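Virulence factor (Pectobacterium carotovorum, PDB 2W3Y) is an S-palmitoylated virulence factor with a fold of its own that binds lipid vesicles and probably acts at membranes in infection of Drosophila. Local coordinates at residues F228-E231 and E232-N236. Sequence-based numbering, arbitrary orientation.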
ATOM      1  N   PHE A 228      -2.315  12.559  -2.051  1.00 25.96           N
ATOM      2  CA  PHE A 228      -1.982  13.495  -0.979  1.00 26.92           C
ATOM      3  C   PHE A 228      -1.814  14.934  -1.468  1.00 27.50           C
ATOM      4  O   PHE A 228      -1.286  15.175  -2.543  1.00 26.68           O
ATOM      5  CB  PHE A 228      -0.737  13.059  -0.193  1.00 26.92           C
ATOM      6  CG  PHE A 228      -0.428  13.950   0.987  1.00 27.91           C
ATOM      7  CD1 PHE A 228      -1.278  13.987   2.086  1.00 28.39           C
ATOM      8  CD2 PHE A 228       0.712  14.757   0.992  1.00 27.58           C
ATOM      9  CE1 PHE A 228      -1.003  14.809   3.171  1.00 29.19           C
ATOM     10  CE2 PHE A 228       0.995  15.574   2.077  1.00 26.57           C
ATOM     11  CZ  PHE A 228       0.146  15.605   3.160  1.00 27.89           C
ATOM     12  N   ARG A 229      -2.269  15.874  -0.640  1.00 28.79           N
ATOM     13  CA  ARG A 229      -2.178  17.304  -0.915  1.00 29.98           C
ATOM     14  C   ARG A 229      -0.766  17.808  -0.629  1.00 30.42           C
ATOM     15  O   ARG A 229      -0.551  18.606   0.291  1.00 30.25           O
ATOM     16  CB  ARG A 229      -3.198  18.062  -0.062  1.00 29.81           C
ATOM     17  CG  ARG A 229      -4.638  17.725  -0.358  1.00 32.30           C
ATOM     18  CD  ARG A 229      -5.549  18.840   0.106  1.00 37.41           C
ATOM     19  NE  ARG A 229      -6.227  18.529   1.351  1.00 42.00           N
ATOM     20  CZ  ARG A 229      -6.759  19.434   2.167  1.00 42.54           C
ATOM     21  NH1 ARG A 229      -6.671  20.727   1.900  1.00 43.19           N
ATOM     22  NH2 ARG A 229      -7.361  19.035   3.271  1.00 44.01           N
ATOM     23  N   ILE A 230       0.195  17.341  -1.423  1.00 31.18           N
ATOM     24  CA  ILE A 230       1.616  17.662  -1.203  1.00 32.52           C
ATOM     25  C   ILE A 230       1.946  19.149  -1.447  1.00 33.97           C
ATOM     26  O   ILE A 230       2.811  19.725  -0.768  1.00 34.51           O
ATOM     27  CB  ILE A 230       2.549  16.714  -2.035  1.00 32.00           C
ATOM     28  CG1 ILE A 230       4.006  16.802  -1.571  1.00 31.96           C
ATOM     29  CG2 ILE A 230       2.406  16.956  -3.541  1.00 30.89           C
ATOM     30  CD1 ILE A 230       4.277  16.193  -0.198  1.00 33.51           C
ATOM     31  N   GLU A 231       1.238  19.744  -2.405  1.00 35.71           N
ATOM     32  CA  GLU A 231       1.372  21.160  -2.779  1.00 37.70           C
ATOM     33  C   GLU A 231       0.981  22.085  -1.628  1.00 37.99           C
ATOM     34  O   GLU A 231       1.727  23.013  -1.299  1.00 38.67           O
ATOM     35  CB  GLU A 231       0.517  21.481  -4.008  1.00 38.08           C
ATOM     36  CG  GLU A 231       0.871  20.692  -5.283  1.00 41.00           C
ATOM     37  CD  GLU A 231       0.274  19.274  -5.327  1.00 44.32           C
ATOM     38  OE1 GLU A 231       0.693  18.506  -6.224  1.00 46.43           O
ATOM     39  OE2 GLU A 231      -0.589  18.923  -4.476  1.00 44.28           O
ATOM     40  N   GLU A 232      -0.170  21.805  -1.015  1.00 38.08           N
ATOM     41  CA  GLU A 232      -0.648  22.519   0.160  1.00 38.70           C
ATOM     42  C   GLU A 232       0.206  22.272   1.401  1.00 38.49           C
ATOM     43  O   GLU A 232       0.349  23.168   2.228  1.00 38.19           O
ATOM     44  CB  GLU A 232      -2.101  22.166   0.461  1.00 38.97           C
ATOM     45  CG  GLU A 232      -3.086  22.792  -0.506  1.00 41.96           C
ATOM     46  CD  GLU A 232      -4.415  22.060  -0.560  1.00 45.97           C
ATOM     47  OE1 GLU A 232      -5.231  22.238   0.375  1.00 47.35           O
ATOM     48  OE2 GLU A 232      -4.642  21.316  -1.547  1.00 46.61           O
ATOM     49  N   TYR A 233       0.767  21.067   1.531  1.00 38.07           N
ATOM     50  CA  TYR A 233       1.647  20.750   2.658  1.00 37.77           C
ATOM     51  C   TYR A 233       2.913  21.630   2.651  1.00 38.62           C
ATOM     52  O   TYR A 233       3.401  22.037   3.707  1.00 38.71           O
ATOM     53  CB  TYR A 233       2.007  19.252   2.675  1.00 36.29           C
ATOM     54  CG  TYR A 233       2.938  18.846   3.798  1.00 34.22           C
ATOM     55  CD1 TYR A 233       2.442  18.473   5.045  1.00 31.60           C
ATOM     56  CD2 TYR A 233       4.322  18.849   3.611  1.00 32.06           C
ATOM     57  CE1 TYR A 233       3.318  18.109   6.090  1.00 32.60           C
ATOM     58  CE2 TYR A 233       5.192  18.497   4.626  1.00 32.19           C
ATOM     59  CZ  TYR A 233       4.688  18.123   5.865  1.00 32.88           C
ATOM     60  OH  TYR A 233       5.568  17.767   6.859  1.00 34.56           O
ATOM     61  N   PHE A 234       3.431  21.916   1.465  1.00 39.72           N
ATOM     62  CA  PHE A 234       4.633  22.731   1.336  1.00 41.47           C
ATOM     63  C   PHE A 234       4.364  24.235   1.158  1.00 42.07           C
ATOM     64  O   PHE A 234       5.301  25.033   1.175  1.00 42.77           O
ATOM     65  CB  PHE A 234       5.516  22.213   0.194  1.00 41.88           C
ATOM     66  CG  PHE A 234       6.419  21.082   0.587  1.00 42.80           C
ATOM     67  CD1 PHE A 234       7.652  21.335   1.192  1.00 44.23           C
ATOM     68  CD2 PHE A 234       6.051  19.761   0.344  1.00 43.95           C
ATOM     69  CE1 PHE A 234       8.504  20.287   1.551  1.00 45.22           C
ATOM     70  CE2 PHE A 234       6.891  18.702   0.701  1.00 43.72           C
ATOM     71  CZ  PHE A 234       8.118  18.962   1.305  1.00 43.95           C
ATOM     72  N   SER A 235       3.101  24.621   0.993  1.00 42.55           N
ATOM     73  CA  SER A 235       2.759  26.035   0.792  1.00 42.98           C
ATOM     74  C   SER A 235       1.908  26.625   1.914  1.00 43.05           C
ATOM     75  O   SER A 235       1.922  27.839   2.140  1.00 43.23           O
ATOM     76  CB  SER A 235       2.083  26.254  -0.566  1.00 42.95           C
ATOM     77  OG  SER A 235       0.736  25.811  -0.557  1.00 43.20           O
ATOM     78  N   ASN A 236       1.181  25.767   2.617  1.00 43.09           N
ATOM     79  CA  ASN A 236       0.215  26.195   3.620  1.00 43.18           C
ATOM     80  C   ASN A 236       0.650  25.715   5.000  1.00 43.31           C
ATOM     81  O   ASN A 236       0.460  24.543   5.351  1.00 42.83           O
ATOM     82  CB  ASN A 236      -1.167  25.650   3.238  1.00 43.53           C
ATOM     83  CG  ASN A 236      -2.289  26.173   4.114  1.00 43.73           C
ATOM     84  OD1 ASN A 236      -2.107  26.468   5.289  1.00 46.33           O
ATOM     85  ND2 ASN A 236      -3.473  26.252   3.540  1.00 45.27           N
TER
HETATM   86  O   HOH W   1      -2.288  20.196  -2.389  1.00 33.93           O
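Phe228 and Tyr233 meet on the inner side of a short helix, 230-235, which follows strand 214-228 and has Arg229 at its N-cap position. Phe228 CE2 lies 3.9 Å from Tyr233 CB, the side chains crossing at a slant. Both rings are buried against helix 57-81, on Met67 and Leu66; large aromatics suit this strand-to-helix junction because they fill it with carbon. Tyrosine adds a polar end, its OH hydrogen-bonded to Asp244 and Lys240 of helix 237-250. Backbone hydrogen bonds from Tyr233 N to Arg229 O and from Phe234 N to Ile230 O make the i to i+4 pattern. At the exposed margin Phe234 touches Ala62 and lies beside buried Ile230, whose chi1 (-166°) and bent chi2 bring CD1 3.7 Å from Phe234 CE2.

The Glu231, Glu232 and Ser235 side is polar and wetter. One water accepts from Glu232 N and donates to both glutamate carboxylates, probably easing their repulsion. Serine's short hydroxyl reaches back, Ser235 OG to Glu231 O, at 3.1 Å. Arginine is long enough to reach Ala104 O with NH2 while pairing with Glu232: Arg229 NH1 meets the syn side of Glu232 OE1 at 2.6 Å, near the guanidinium plane but 32° out of the carboxylate plane.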